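Local coordinates for MHC class I protein (Ginglymostoma cirratum, PDB 6LUP) that probably presents short peptides held in the groove of its membrane-distal domain to T cells, as classical MHC class I molecules do, at residues G1-R6 against K168-G173; F9-A14 against E69-A74; V33-D38 against Q63-W68; G97-D102 against S106-V111; V180-T185 against D257-Q262. All blocks are in the same frame, centred on the assembly; numbering follows the deposited sequence.

Contact 1 (G1-R6 against K168-G173); sequences GSHSLR and KYLKNG
One face of the H3 imidazole is covered by L170, whose CD2 lies 3.7 Å from the ring centroid and 17° off the ring normal, a CH-pi contact displaced toward the rim. The atom closest to that methyl is ND1, with H3 ND1 and L170 CD2 3.6 Å apart. The other methyl of the leucine, CD1, rests against the inner end of the side chain, 3.8 Å from H3 CB, so the fork of L170 spans the ring and its stem. The second flat group, the phenol of Y169, is met at its edge: L5 CD1 lies near the ring plane, 3.8 Å from Y169 CE2, and L5 CD2 approaches the same carbon at 4.0 Å. L5 has CG trans to its backbone N (chi1 169°), which carries both methyls toward the helix. The two pairs are purely apolar across the contact, while the polar ends are held from outside it. D28 accepts from H3 ND1, which should fix the rotation of the ring under L170 and, being acidic, could favour a protonated imidazole. The Y169 hydroxyl is hydrogen-bonded to that of Y57 and to the backbone of the bound peptide, so this tyrosine links the two groove helices and the ligand. The strand 3-12 runs beneath the last turns of helix 148-172, with L5 also touching C162 and L166 of that helix and C98 of the adjoining strand 91-100; L170 reaches L100 on the same strand, and F32 meets the Y169 ring.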
# COMPACT_ATOMS: atom_id res chain seq x y z
N GLY A 1 -12.24 11.14 -14.84
CA GLY A 1 -11.36 10.44 -13.87
C GLY A 1 -12.00 9.20 -13.27
O GLY A 1 -13.18 9.20 -12.92
N SER A 2 -11.20 8.14 -13.16
CA SER A 2 -11.58 6.90 -12.49
C SER A 2 -11.37 7.04 -10.98
O SER A 2 -10.40 7.66 -10.54
CB SER A 2 -10.73 5.76 -13.06
OG SER A 2 -10.89 4.57 -12.32
N HIS A 3 -12.28 6.46 -10.19
CA HIS A 3 -12.14 6.47 -8.72
C HIS A 3 -12.48 5.10 -8.12
O HIS A 3 -13.27 4.35 -8.68
CB HIS A 3 -13.01 7.56 -8.08
CG HIS A 3 -12.61 8.95 -8.46
ND1 HIS A 3 -11.46 9.56 -8.00
CD2 HIS A 3 -13.22 9.87 -9.26
CE1 HIS A 3 -11.38 10.78 -8.49
NE2 HIS A 3 -12.43 10.99 -9.26
N SER A 4 -11.88 4.80 -6.96
CA SER A 4 -12.08 3.49 -6.33
C SER A 4 -12.25 3.54 -4.81
O SER A 4 -11.73 4.42 -4.13
CB SER A 4 -10.92 2.54 -6.68
OG SER A 4 -9.72 2.96 -6.05
N LEU A 5 -12.99 2.56 -4.29
CA LEU A 5 -13.12 2.35 -2.85
C LEU A 5 -12.77 0.89 -2.57
O LEU A 5 -13.48 -0.02 -3.00
CB LEU A 5 -14.54 2.67 -2.38
CG LEU A 5 -14.98 2.28 -0.97
CD1 LEU A 5 -14.17 2.98 0.11
CD2 LEU A 5 -16.46 2.59 -0.80
N ARG A 6 -11.67 0.66 -1.86
CA ARG A 6 -11.16 -0.70 -1.66
C ARG A 6 -10.78 -0.97 -0.20
O ARG A 6 -10.27 -0.09 0.49
CB ARG A 6 -9.95 -0.95 -2.56
CG ARG A 6 -10.22 -0.73 -4.05
CD ARG A 6 -8.92 -0.66 -4.84
NE ARG A 6 -8.04 0.37 -4.29
CZ ARG A 6 -6.73 0.45 -4.51
NH1 ARG A 6 -6.12 -0.44 -5.29
NH2 ARG A 6 -6.02 1.43 -3.95
N LYS A 168 -20.14 9.57 -2.06
CA LYS A 168 -20.26 10.43 -0.89
C LYS A 168 -18.88 10.85 -0.42
O LYS A 168 -18.65 12.02 -0.12
CB LYS A 168 -21.02 9.71 0.22
CG LYS A 168 -21.31 10.58 1.43
CD LYS A 168 -21.69 9.75 2.65
CE LYS A 168 -22.14 10.64 3.79
NZ LYS A 168 -22.43 9.85 5.00
N TYR A 169 -17.96 9.89 -0.35
CA TYR A 169 -16.58 10.15 0.05
C TYR A 169 -15.91 11.17 -0.86
O TYR A 169 -15.23 12.07 -0.38
CB TYR A 169 -15.77 8.86 0.09
CG TYR A 169 -16.22 7.84 1.13
CD1 TYR A 169 -16.79 8.25 2.34
CD2 TYR A 169 -16.03 6.48 0.91
CE1 TYR A 169 -17.19 7.32 3.29
CE2 TYR A 169 -16.42 5.54 1.86
CZ TYR A 169 -17.00 5.97 3.04
OH TYR A 169 -17.38 5.04 3.98
N LEU A 170 -16.11 11.02 -2.17
CA LEU A 170 -15.55 11.95 -3.15
C LEU A 170 -16.05 13.38 -2.98
O LEU A 170 -15.31 14.33 -3.22
CB LEU A 170 -15.80 11.45 -4.58
CG LEU A 170 -15.01 10.22 -5.02
CD1 LEU A 170 -15.62 9.61 -6.27
CD2 LEU A 170 -13.53 10.52 -5.24
N LYS A 171 -17.31 13.53 -2.56
CA LYS A 171 -17.84 14.85 -2.23
C LYS A 171 -17.24 15.37 -0.92
O LYS A 171 -16.69 16.47 -0.89
CB LYS A 171 -19.37 14.81 -2.17
CG LYS A 171 -20.02 16.06 -1.59
CD LYS A 171 -21.38 15.73 -1.00
CE LYS A 171 -21.80 16.72 0.08
NZ LYS A 171 -22.90 16.19 0.93
N ASN A 172 -17.32 14.58 0.14
CA ASN A 172 -16.87 15.00 1.47
C ASN A 172 -15.35 15.14 1.63
O ASN A 172 -14.89 15.91 2.47
CB ASN A 172 -17.42 14.07 2.56
CG ASN A 172 -18.90 14.29 2.82
OD1 ASN A 172 -19.60 13.37 3.25
ND2 ASN A 172 -19.38 15.51 2.58
N GLY A 173 -14.59 14.38 0.84
CA GLY A 173 -13.13 14.45 0.88
C GLY A 173 -12.58 15.11 -0.37
O GLY A 173 -11.40 14.99 -0.67

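Contact 2 (F9-A14 against E69-A74); sequences FTWSTA and EPWGKA
The carbonyl of E69 lies at the edge of the W11 indole, near its plane, and E69 O takes a weak hydrogen bond from W11 NE1 at 3.2 Å, bent to 125° at the hydrogen. W68 O receives a further weak bond from the same N-H, which is therefore shared between two carbonyls of the helix. W71 sets an edge of its six-membered ring toward the face of W11. The two six-membered centroids are 5.4 Å apart with planes at 67°, an offset edge-to-face pair in which W71 CZ3 comes to 3.6 Å from W11 CH2. W71 NE1 binds the backbone of the bound peptide. G72 sets its alpha carbon over the indole face, a CH-pi contact: G72 CA is 3.2 Å from the centroid of the five-membered ring of W11, almost on the normal. With no side chain in between, strand and helix come close here, the two CA atoms of W11 and G72 being 5.8 Å apart. K73 adds its backbone N, 3.7 Å from W11 CD1, while its amine forms a salt bridge with E20. The axes of the short segments 9-12 and 69-74 approach to 8.1 Å at 53°, the diagonal packing of a groove-wall helix on the sheet floor of the MHC class I peptide-binding platform.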
# COMPACT_ATOMS: atom_id res chain seq x y z
N PHE A 9 -8.07 -6.75 4.13
CA PHE A 9 -8.16 -7.44 5.41
C PHE A 9 -7.01 -8.42 5.54
O PHE A 9 -6.79 -9.24 4.64
CB PHE A 9 -9.46 -8.25 5.51
CG PHE A 9 -10.72 -7.44 5.36
CD1 PHE A 9 -11.09 -6.89 4.13
CD2 PHE A 9 -11.58 -7.28 6.44
CE1 PHE A 9 -12.27 -6.17 4.00
CE2 PHE A 9 -12.77 -6.57 6.31
CZ PHE A 9 -13.11 -6.01 5.10
N THR A 10 -6.28 -8.36 6.66
CA THR A 10 -5.23 -9.34 6.93
C THR A 10 -5.44 -10.00 8.29
O THR A 10 -5.48 -9.32 9.32
CB THR A 10 -3.82 -8.72 6.87
OG1 THR A 10 -3.62 -8.10 5.60
CG2 THR A 10 -2.74 -9.78 7.07
N TRP A 11 -5.58 -11.32 8.28
CA TRP A 11 -5.58 -12.12 9.49
C TRP A 11 -4.25 -12.87 9.61
O TRP A 11 -3.85 -13.59 8.70
CB TRP A 11 -6.73 -13.13 9.49
CG TRP A 11 -8.10 -12.52 9.55
CD1 TRP A 11 -8.84 -12.28 10.67
CD2 TRP A 11 -8.90 -12.10 8.44
NE1 TRP A 11 -10.05 -11.73 10.33
CE2 TRP A 11 -10.12 -11.61 8.97
CE3 TRP A 11 -8.71 -12.09 7.05
CZ2 TRP A 11 -11.14 -11.11 8.15
CZ3 TRP A 11 -9.74 -11.60 6.24
CH2 TRP A 11 -10.94 -11.12 6.80
N SER A 12 -3.57 -12.67 10.74
CA SER A 12 -2.31 -13.36 11.02
C SER A 12 -2.45 -14.31 12.19
O SER A 12 -3.23 -14.06 13.11
CB SER A 12 -1.19 -12.37 11.31
OG SER A 12 -0.91 -11.56 10.19
N THR A 13 -1.69 -15.39 12.16
CA THR A 13 -1.63 -16.33 13.26
C THR A 13 -1.15 -15.63 14.52
O THR A 13 -0.33 -14.70 14.45
CB THR A 13 -0.71 -17.52 12.92
OG1 THR A 13 -0.87 -18.55 13.91
CG2 THR A 13 0.75 -17.09 12.87
N ALA A 14 -1.67 -16.04 15.68
CA ALA A 14 -1.23 -15.48 16.95
C ALA A 14 0.29 -15.65 17.04
O ALA A 14 0.80 -16.77 17.03
CB ALA A 14 -1.92 -16.17 18.11
N GLU A 69 -13.53 -10.12 12.31
CA GLU A 69 -12.36 -10.45 13.13
C GLU A 69 -12.25 -11.94 13.51
O GLU A 69 -11.22 -12.56 13.23
CB GLU A 69 -12.30 -9.56 14.38
CG GLU A 69 -11.10 -9.84 15.27
CD GLU A 69 -11.07 -9.01 16.54
OE1 GLU A 69 -11.66 -7.90 16.57
OE2 GLU A 69 -10.45 -9.46 17.53
N PRO A 70 -13.30 -12.51 14.14
CA PRO A 70 -13.23 -13.94 14.44
C PRO A 70 -13.24 -14.81 13.18
O PRO A 70 -12.56 -15.83 13.13
CB PRO A 70 -14.49 -14.19 15.28
CG PRO A 70 -15.40 -13.05 14.99
CD PRO A 70 -14.49 -11.89 14.75
N TRP A 71 -14.00 -14.38 12.16
CA TRP A 71 -14.17 -15.13 10.92
C TRP A 71 -12.84 -15.61 10.34
O TRP A 71 -12.63 -16.81 10.14
CB TRP A 71 -14.93 -14.29 9.89
CG TRP A 71 -15.18 -14.97 8.56
CD1 TRP A 71 -16.12 -15.92 8.29
CD2 TRP A 71 -14.47 -14.73 7.34
NE1 TRP A 71 -16.05 -16.29 6.96
CE2 TRP A 71 -15.05 -15.58 6.36
CE3 TRP A 71 -13.42 -13.89 6.97
CZ2 TRP A 71 -14.59 -15.61 5.04
CZ3 TRP A 71 -12.96 -13.92 5.65
CH2 TRP A 71 -13.55 -14.78 4.70
N GLY A 72 -11.94 -14.66 10.09
CA GLY A 72 -10.64 -14.96 9.51
C GLY A 72 -9.76 -15.83 10.38
O GLY A 72 -9.01 -16.66 9.87
N LYS A 73 -9.83 -15.65 11.70
CA LYS A 73 -9.10 -16.52 12.62
C LYS A 73 -9.61 -17.96 12.49
O LYS A 73 -8.81 -18.88 12.36
CB LYS A 73 -9.17 -16.02 14.06
CG LYS A 73 -8.18 -16.75 14.97
CD LYS A 73 -7.77 -15.92 16.18
CE LYS A 73 -8.45 -16.39 17.46
NZ LYS A 73 -7.71 -15.91 18.66
N ALA A 74 -10.93 -18.13 12.51
CA ALA A 74 -11.53 -19.45 12.30
C ALA A 74 -11.04 -20.05 10.98
O ALA A 74 -10.73 -21.25 10.91
CB ALA A 74 -13.05 -19.35 12.30

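Contact 3 (V33-D38 against Q63-W68); sequences VQYDSD and QTLRGW
Strand 33-36 passes beneath helix 63-68 with its closest CA pair, Y35 and L65, 7.3 Å apart, too far for backbone bonding, so side chains make the contact. L65 CB sits over the centre of the Y35 ring, 3.5 Å from the centroid and 11° off the normal, a CH-pi contact at the root of the leucine side chain. Beyond it L65 CG turns back along the tyrosine to 3.9 Å from Y35 CB, the two side chains running past each other in opposite directions. A fully extended chi1 (178°) lifts the Y35 ring to the helix, across its axis, until Y35 OH lies 3.3 Å from R66 CG. That hydroxyl is hydrogen-bonded to E69 OE1, one turn further on, while the extended R66 chain crosses the tyrosine side chain at about a right angle and gives its NE to the carbonyl of K40. Beside the contact, D36 OD1 accepts from D38 N in an Asx turn where the strand ends. L65 also packs on F9 of strand 3-12, on F21 and A23 of strand 21-27, and on an apolar side chain of the bound peptide, so helix 55-82 rests on three adjacent strands here.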
# COMPACT_ATOMS: atom_id res chain seq x y z
N VAL A 33 -9.54 4.82 6.65
CA VAL A 33 -9.97 4.11 7.86
C VAL A 33 -9.01 2.97 8.21
O VAL A 33 -8.23 2.50 7.38
CB VAL A 33 -11.43 3.59 7.79
CG1 VAL A 33 -12.42 4.74 7.85
CG2 VAL A 33 -11.67 2.72 6.56
N GLN A 34 -9.07 2.54 9.47
CA GLN A 34 -8.25 1.45 9.98
C GLN A 34 -9.02 0.75 11.08
O GLN A 34 -9.77 1.38 11.83
CB GLN A 34 -6.91 1.99 10.51
CG GLN A 34 -5.90 0.92 10.94
CD GLN A 34 -6.05 0.46 12.39
OE1 GLN A 34 -6.77 1.06 13.19
NE2 GLN A 34 -5.38 -0.64 12.72
N TYR A 35 -8.81 -0.56 11.18
CA TYR A 35 -9.29 -1.36 12.29
C TYR A 35 -8.24 -2.42 12.63
O TYR A 35 -7.59 -2.96 11.73
CB TYR A 35 -10.61 -2.02 11.90
CG TYR A 35 -11.20 -2.94 12.94
CD1 TYR A 35 -10.74 -4.24 13.10
CD2 TYR A 35 -12.25 -2.51 13.76
CE1 TYR A 35 -11.28 -5.09 14.05
CE2 TYR A 35 -12.80 -3.35 14.71
CZ TYR A 35 -12.32 -4.63 14.85
OH TYR A 35 -12.86 -5.48 15.79
N ASP A 36 -8.07 -2.71 13.92
CA ASP A 36 -7.27 -3.86 14.34
C ASP A 36 -7.84 -4.58 15.56
O ASP A 36 -8.66 -4.02 16.29
CB ASP A 36 -5.79 -3.50 14.55
CG ASP A 36 -5.57 -2.55 15.70
OD1 ASP A 36 -5.75 -2.97 16.86
OD2 ASP A 36 -5.19 -1.39 15.45
N SER A 37 -7.39 -5.81 15.76
CA SER A 37 -7.90 -6.70 16.81
C SER A 37 -7.45 -6.35 18.23
O SER A 37 -7.88 -6.99 19.19
CB SER A 37 -7.54 -8.15 16.49
OG SER A 37 -6.18 -8.26 16.09
N ASP A 38 -6.57 -5.35 18.37
CA ASP A 38 -6.19 -4.84 19.68
C ASP A 38 -7.16 -3.76 20.15
O ASP A 38 -7.76 -3.87 21.22
CB ASP A 38 -4.75 -4.32 19.68
CG ASP A 38 -3.72 -5.41 19.40
OD1 ASP A 38 -3.95 -6.58 19.78
OD2 ASP A 38 -2.67 -5.10 18.79
N GLN A 63 -18.81 -2.48 14.21
CA GLN A 63 -19.56 -3.73 14.32
C GLN A 63 -19.29 -4.69 13.16
O GLN A 63 -19.13 -5.90 13.36
CB GLN A 63 -21.06 -3.45 14.45
CG GLN A 63 -21.93 -4.69 14.54
CD GLN A 63 -21.68 -5.50 15.81
OE1 GLN A 63 -21.77 -4.99 16.92
NE2 GLN A 63 -21.36 -6.78 15.64
N THR A 64 -19.25 -4.15 11.95
CA THR A 64 -18.98 -4.93 10.74
C THR A 64 -17.63 -5.64 10.88
O THR A 64 -17.52 -6.86 10.65
CB THR A 64 -18.96 -4.02 9.50
OG1 THR A 64 -20.25 -3.41 9.33
CG2 THR A 64 -18.60 -4.79 8.24
N LEU A 65 -16.61 -4.88 11.27
CA LEU A 65 -15.26 -5.40 11.38
C LEU A 65 -15.13 -6.37 12.55
O LEU A 65 -14.33 -7.31 12.50
CB LEU A 65 -14.25 -4.26 11.47
CG LEU A 65 -13.65 -3.73 10.16
CD1 LEU A 65 -12.70 -4.74 9.54
CD2 LEU A 65 -14.72 -3.35 9.14
N ARG A 66 -15.95 -6.16 13.58
CA ARG A 66 -16.01 -7.10 14.69
C ARG A 66 -16.52 -8.47 14.26
O ARG A 66 -16.14 -9.48 14.84
CB ARG A 66 -16.84 -6.54 15.84
CG ARG A 66 -16.03 -5.63 16.74
CD ARG A 66 -16.93 -4.78 17.61
NE ARG A 66 -16.14 -3.84 18.41
CZ ARG A 66 -16.58 -3.27 19.52
NH1 ARG A 66 -17.79 -3.54 19.99
NH2 ARG A 66 -15.79 -2.43 20.18
N GLY A 67 -17.39 -8.49 13.25
CA GLY A 67 -17.86 -9.75 12.66
C GLY A 67 -16.77 -10.41 11.83
O GLY A 67 -16.64 -11.64 11.84
N TRP A 68 -15.99 -9.60 11.12
CA TRP A 68 -14.90 -10.11 10.29
C TRP A 68 -13.75 -10.68 11.12
O TRP A 68 -13.07 -11.61 10.68
CB TRP A 68 -14.35 -9.01 9.36
CG TRP A 68 -15.20 -8.71 8.15
CD1 TRP A 68 -15.90 -7.56 7.91
CD2 TRP A 68 -15.42 -9.56 7.01
NE1 TRP A 68 -16.55 -7.64 6.70
CE2 TRP A 68 -16.27 -8.85 6.13
CE3 TRP A 68 -14.99 -10.84 6.66
CZ2 TRP A 68 -16.69 -9.39 4.91
CZ3 TRP A 68 -15.41 -11.37 5.45
CH2 TRP A 68 -16.26 -10.64 4.59

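Contact 4 (G97-D102 against S106-V111); sequences GCELRD and SNTGFV
G97 and F110 form a hydrogen-bonded antiparallel pair, with G97 N to F110 O at 3.1 Å and F110 N to G97 O at 3.0 Å. E99 and T108 make the next such pair, E99 N reaching T108 O at 2.9 Å and T108 N reaching E99 O at 3.3 Å. Between them C98 and G109 are a non-hydrogen-bonded pair, their CA atoms 4.1 Å apart. The F110 ring lies over the backbone of G97: F110 CG stands between its own N and carbonyl carbon (chi1 67°), which swings the phenyl over onto the neighbouring strand, and G97 N is over the ring centre. The absence of a side chain on G97 leaves this place to the ring. On the same face E99 and T108 run side by side, E99 CB and T108 OG1 being 3.4 Å apart.

Further out, R101 holds E99 side-on, NE and NH1 both donating to OE1 in a salt bridge, with NE to OE1 2.9 Å. T108 CG2 lies over one face of that guanidinium, toward its rim, 3.6 Å from R101 NH1. On the reverse face of the sheet C98 is disulfide-bonded to C162 of helix 148-172, and L100 packs on L166 there. This is a beta hairpin in the floor of the MHC class I platform, tied to the overlying helix by the disulfide characteristic of the alpha 2 domain.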
# COMPACT_ATOMS: atom_id res chain seq x y z
N GLY A 97 -13.62 -4.35 -3.29
CA GLY A 97 -13.86 -2.97 -3.62
C GLY A 97 -14.58 -2.77 -4.93
O GLY A 97 -15.00 -3.73 -5.57
N CYS A 98 -14.71 -1.51 -5.31
CA CYS A 98 -15.41 -1.12 -6.52
C CYS A 98 -14.68 0.03 -7.18
O CYS A 98 -13.92 0.74 -6.53
CB CYS A 98 -16.84 -0.69 -6.18
SG CYS A 98 -16.92 0.66 -4.99
N GLU A 99 -14.89 0.20 -8.48
CA GLU A 99 -14.33 1.31 -9.22
C GLU A 99 -15.41 2.06 -9.99
O GLU A 99 -16.22 1.45 -10.70
CB GLU A 99 -13.23 0.83 -10.17
CG GLU A 99 -12.62 1.94 -11.01
CD GLU A 99 -11.45 1.46 -11.83
OE1 GLU A 99 -11.68 0.76 -12.85
OE2 GLU A 99 -10.30 1.79 -11.47
N LEU A 100 -15.42 3.38 -9.85
CA LEU A 100 -16.35 4.26 -10.53
C LEU A 100 -15.69 4.92 -11.73
O LEU A 100 -14.60 5.49 -11.63
CB LEU A 100 -16.86 5.33 -9.56
CG LEU A 100 -17.84 6.40 -10.04
CD1 LEU A 100 -19.24 5.83 -10.23
CD2 LEU A 100 -17.85 7.55 -9.05
N ARG A 101 -16.36 4.84 -12.88
CA ARG A 101 -15.83 5.37 -14.13
C ARG A 101 -16.78 6.38 -14.78
O ARG A 101 -17.97 6.11 -14.94
CB ARG A 101 -15.54 4.23 -15.11
CG ARG A 101 -14.53 3.21 -14.61
CD ARG A 101 -14.11 2.27 -15.73
NE ARG A 101 -13.23 1.21 -15.24
CZ ARG A 101 -12.93 0.10 -15.92
NH1 ARG A 101 -12.12 -0.80 -15.38
NH2 ARG A 101 -13.44 -0.10 -17.13
N ASP A 102 -16.24 7.54 -15.13
CA ASP A 102 -16.97 8.55 -15.91
C ASP A 102 -16.57 8.51 -17.39
O ASP A 102 -17.40 8.74 -18.27
CB ASP A 102 -16.80 9.96 -15.32
CG ASP A 102 -15.35 10.30 -14.98
OD1 ASP A 102 -14.42 9.71 -15.57
OD2 ASP A 102 -15.14 11.18 -14.11
N SER A 106 -18.30 1.03 -17.86
CA SER A 106 -19.00 0.14 -16.94
C SER A 106 -18.27 0.04 -15.60
O SER A 106 -17.06 -0.19 -15.55
CB SER A 106 -19.17 -1.24 -17.57
OG SER A 106 -20.24 -1.94 -16.97
N ASN A 107 -19.02 0.23 -14.51
CA ASN A 107 -18.48 0.11 -13.16
C ASN A 107 -18.01 -1.30 -12.85
O ASN A 107 -18.62 -2.28 -13.29
CB ASN A 107 -19.51 0.53 -12.12
CG ASN A 107 -19.66 2.04 -12.01
OD1 ASN A 107 -20.56 2.53 -11.35
ND2 ASN A 107 -18.76 2.78 -12.67
N THR A 108 -16.91 -1.41 -12.11
CA THR A 108 -16.34 -2.71 -11.78
C THR A 108 -16.31 -2.96 -10.28
O THR A 108 -16.47 -2.04 -9.48
CB THR A 108 -14.92 -2.90 -12.38
OG1 THR A 108 -13.98 -2.08 -11.68
CG2 THR A 108 -14.90 -2.56 -13.87
N GLY A 109 -16.12 -4.22 -9.91
CA GLY A 109 -16.07 -4.62 -8.52
C GLY A 109 -15.37 -5.95 -8.40
O GLY A 109 -15.27 -6.70 -9.37
N PHE A 110 -14.86 -6.25 -7.20
CA PHE A 110 -14.10 -7.46 -6.96
C PHE A 110 -14.15 -7.86 -5.50
O PHE A 110 -14.26 -7.02 -4.62
CB PHE A 110 -12.64 -7.28 -7.40
CG PHE A 110 -11.87 -6.29 -6.55
CD1 PHE A 110 -11.87 -4.93 -6.88
CD2 PHE A 110 -11.14 -6.71 -5.44
CE1 PHE A 110 -11.17 -4.02 -6.10
CE2 PHE A 110 -10.44 -5.80 -4.66
CZ PHE A 110 -10.45 -4.46 -4.99
N VAL A 111 -14.05 -9.17 -5.27
CA VAL A 111 -13.80 -9.70 -3.94
C VAL A 111 -12.90 -10.93 -4.11
O VAL A 111 -13.25 -11.88 -4.81
CB VAL A 111 -15.10 -9.98 -3.13
CG1 VAL A 111 -16.07 -10.87 -3.89
CG2 VAL A 111 -14.78 -10.57 -1.76

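Contact 5 (V180-T185 against D257-Q262); sequences VKPSVT and DGLGQQ
K181 and G258 bring the two backbones to 4.4 Å between CA atoms, where the lead-in to strand 183-189 passes the turn that follows strand 250-255. Neither segment has regular structure at the crossing, and the turn swings away again at G260, whose positive phi of 75° suits a glycine. G258 presents its bare backbone to the chain at V180 and K181, and its carbonyl meets the root of the lysine, K181 CB lying 3.5 Å from G258 O. The rest of K181 leads off: CG stands between the backbone N and the carbonyl carbon, and the long chain bends at its end, so that, of the side chain, the beta carbon alone does the touching. L259 supplies the apolar part. Its CD2 reaches K181 CB at 3.8 Å, and its branch point lies beside the proline ring, L259 CG being 4.0 Å from P182 CD. The segments belong to the immunoglobulin C1-set domain, a two-sheet beta sandwich in which strand 183-189 edges one sheet and the turn links two strands of the other, so the contact joins the two sheets near one end of the sandwich. L259 CD1 extends along the same ring to P182 CG at 4.2 Å, the two side chains lying askew of each other. P182, buried, packs in addition on F202 of strand 194-202 and on V254 of strand 250-255; L259 also touches V254, which thus lies against both partners.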
# COMPACT_ATOMS: atom_id res chain seq x y z
N VAL A 180 -2.04 15.93 -6.14
CA VAL A 180 -1.03 16.95 -5.88
C VAL A 180 0.22 16.67 -6.72
O VAL A 180 0.71 15.54 -6.76
CB VAL A 180 -0.69 17.12 -4.37
CG1 VAL A 180 -0.50 15.78 -3.68
CG2 VAL A 180 0.54 18.01 -4.18
N LYS A 181 0.69 17.71 -7.41
CA LYS A 181 1.81 17.60 -8.33
C LYS A 181 3.12 17.28 -7.62
O LYS A 181 3.31 17.66 -6.46
CB LYS A 181 1.95 18.87 -9.19
CG LYS A 181 2.42 20.12 -8.47
CD LYS A 181 2.36 21.32 -9.40
CE LYS A 181 2.48 22.64 -8.65
NZ LYS A 181 3.89 22.99 -8.30
N PRO A 182 4.02 16.56 -8.31
CA PRO A 182 5.38 16.36 -7.80
C PRO A 182 6.19 17.65 -7.83
O PRO A 182 6.03 18.46 -8.75
CB PRO A 182 5.98 15.35 -8.79
CG PRO A 182 5.18 15.50 -10.04
CD PRO A 182 3.79 15.82 -9.57
N SER A 183 7.01 17.85 -6.81
CA SER A 183 8.08 18.84 -6.89
C SER A 183 9.31 18.07 -7.35
O SER A 183 9.71 17.08 -6.73
CB SER A 183 8.31 19.51 -5.53
OG SER A 183 9.09 18.70 -4.67
N VAL A 184 9.89 18.50 -8.47
CA VAL A 184 10.97 17.73 -9.10
C VAL A 184 12.32 18.44 -9.07
O VAL A 184 12.42 19.66 -9.22
CB VAL A 184 10.62 17.30 -10.55
CG1 VAL A 184 9.23 16.67 -10.61
CG2 VAL A 184 10.72 18.47 -11.51
N THR A 185 13.37 17.64 -8.88
CA THR A 185 14.75 18.10 -8.88
C THR A 185 15.52 17.31 -9.93
O THR A 185 15.28 16.11 -10.11
CB THR A 185 15.38 17.92 -7.48
OG1 THR A 185 14.91 18.95 -6.61
CG2 THR A 185 16.89 17.96 -7.53
N ASP A 257 -0.92 13.00 -13.21
CA ASP A 257 -2.23 13.60 -13.43
C ASP A 257 -2.54 14.77 -12.48
O ASP A 257 -3.64 15.33 -12.49
CB ASP A 257 -3.34 12.53 -13.44
CG ASP A 257 -3.49 11.83 -12.12
OD1 ASP A 257 -3.05 12.38 -11.09
OD2 ASP A 257 -4.05 10.71 -12.12
N GLY A 258 -1.56 15.12 -11.66
CA GLY A 258 -1.59 16.36 -10.89
C GLY A 258 -0.91 17.49 -11.64
O GLY A 258 -0.96 18.64 -11.20
N LEU A 259 -0.28 17.17 -12.76
CA LEU A 259 0.40 18.17 -13.58
C LEU A 259 -0.52 18.74 -14.66
O LEU A 259 -0.63 19.96 -14.82
CB LEU A 259 1.68 17.60 -14.20
CG LEU A 259 2.80 17.24 -13.23
CD1 LEU A 259 3.81 16.32 -13.90
CD2 LEU A 259 3.47 18.49 -12.67
N GLY A 260 -1.18 17.85 -15.40
CA GLY A 260 -2.13 18.27 -16.43
C GLY A 260 -1.47 18.82 -17.68
O GLY A 260 -2.13 19.20 -18.64
N GLN A 261 -0.14 18.87 -17.65
CA GLN A 261 0.68 19.20 -18.79
C GLN A 261 2.05 18.61 -18.50
O GLN A 261 2.52 18.65 -17.36
CB GLN A 261 0.80 20.72 -18.97
CG GLN A 261 1.12 21.16 -20.39
CD GLN A 261 -0.08 21.05 -21.32
OE1 GLN A 261 -1.16 21.56 -21.03
NE2 GLN A 261 0.12 20.40 -22.47
N GLN A 262 2.67 18.03 -19.52
CA GLN A 262 3.95 17.37 -19.35
C GLN A 262 4.98 18.34 -18.78
O GLN A 262 5.10 19.48 -19.25
CB GLN A 262 4.43 16.81 -20.68
CG GLN A 262 5.19 15.51 -20.56
CD GLN A 262 5.44 14.85 -21.90
OE1 GLN A 262 4.98 13.74 -22.15
NE2 GLN A 262 6.16 15.54 -22.78

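Overall arrangement
Contacts 1 to 4 belong to the peptide-binding platform. Contacts 1 and 2 use opposite ends of strand 3-12, their centres about 28 Å apart, and pack it under different groove helices. Contacts 2 and 3 adjoin on helix 55-82, centres about 11 Å apart, joined by the bond from Y35 OH to E69 OE1 (2.8 Å). Contacts 1 and 4 lie on neighbouring strands, also about 11 Å apart between centres, with L5 O and C98 N 3.0 Å apart. Contacts 1, 2 and 3 each contribute residues to the bound peptide's surroundings. Contact 5, in the immunoglobulin domain, is centred about 21 Å from contact 1 (nearest atoms about 7 Å, not touching) and about 40 Å from contact 2.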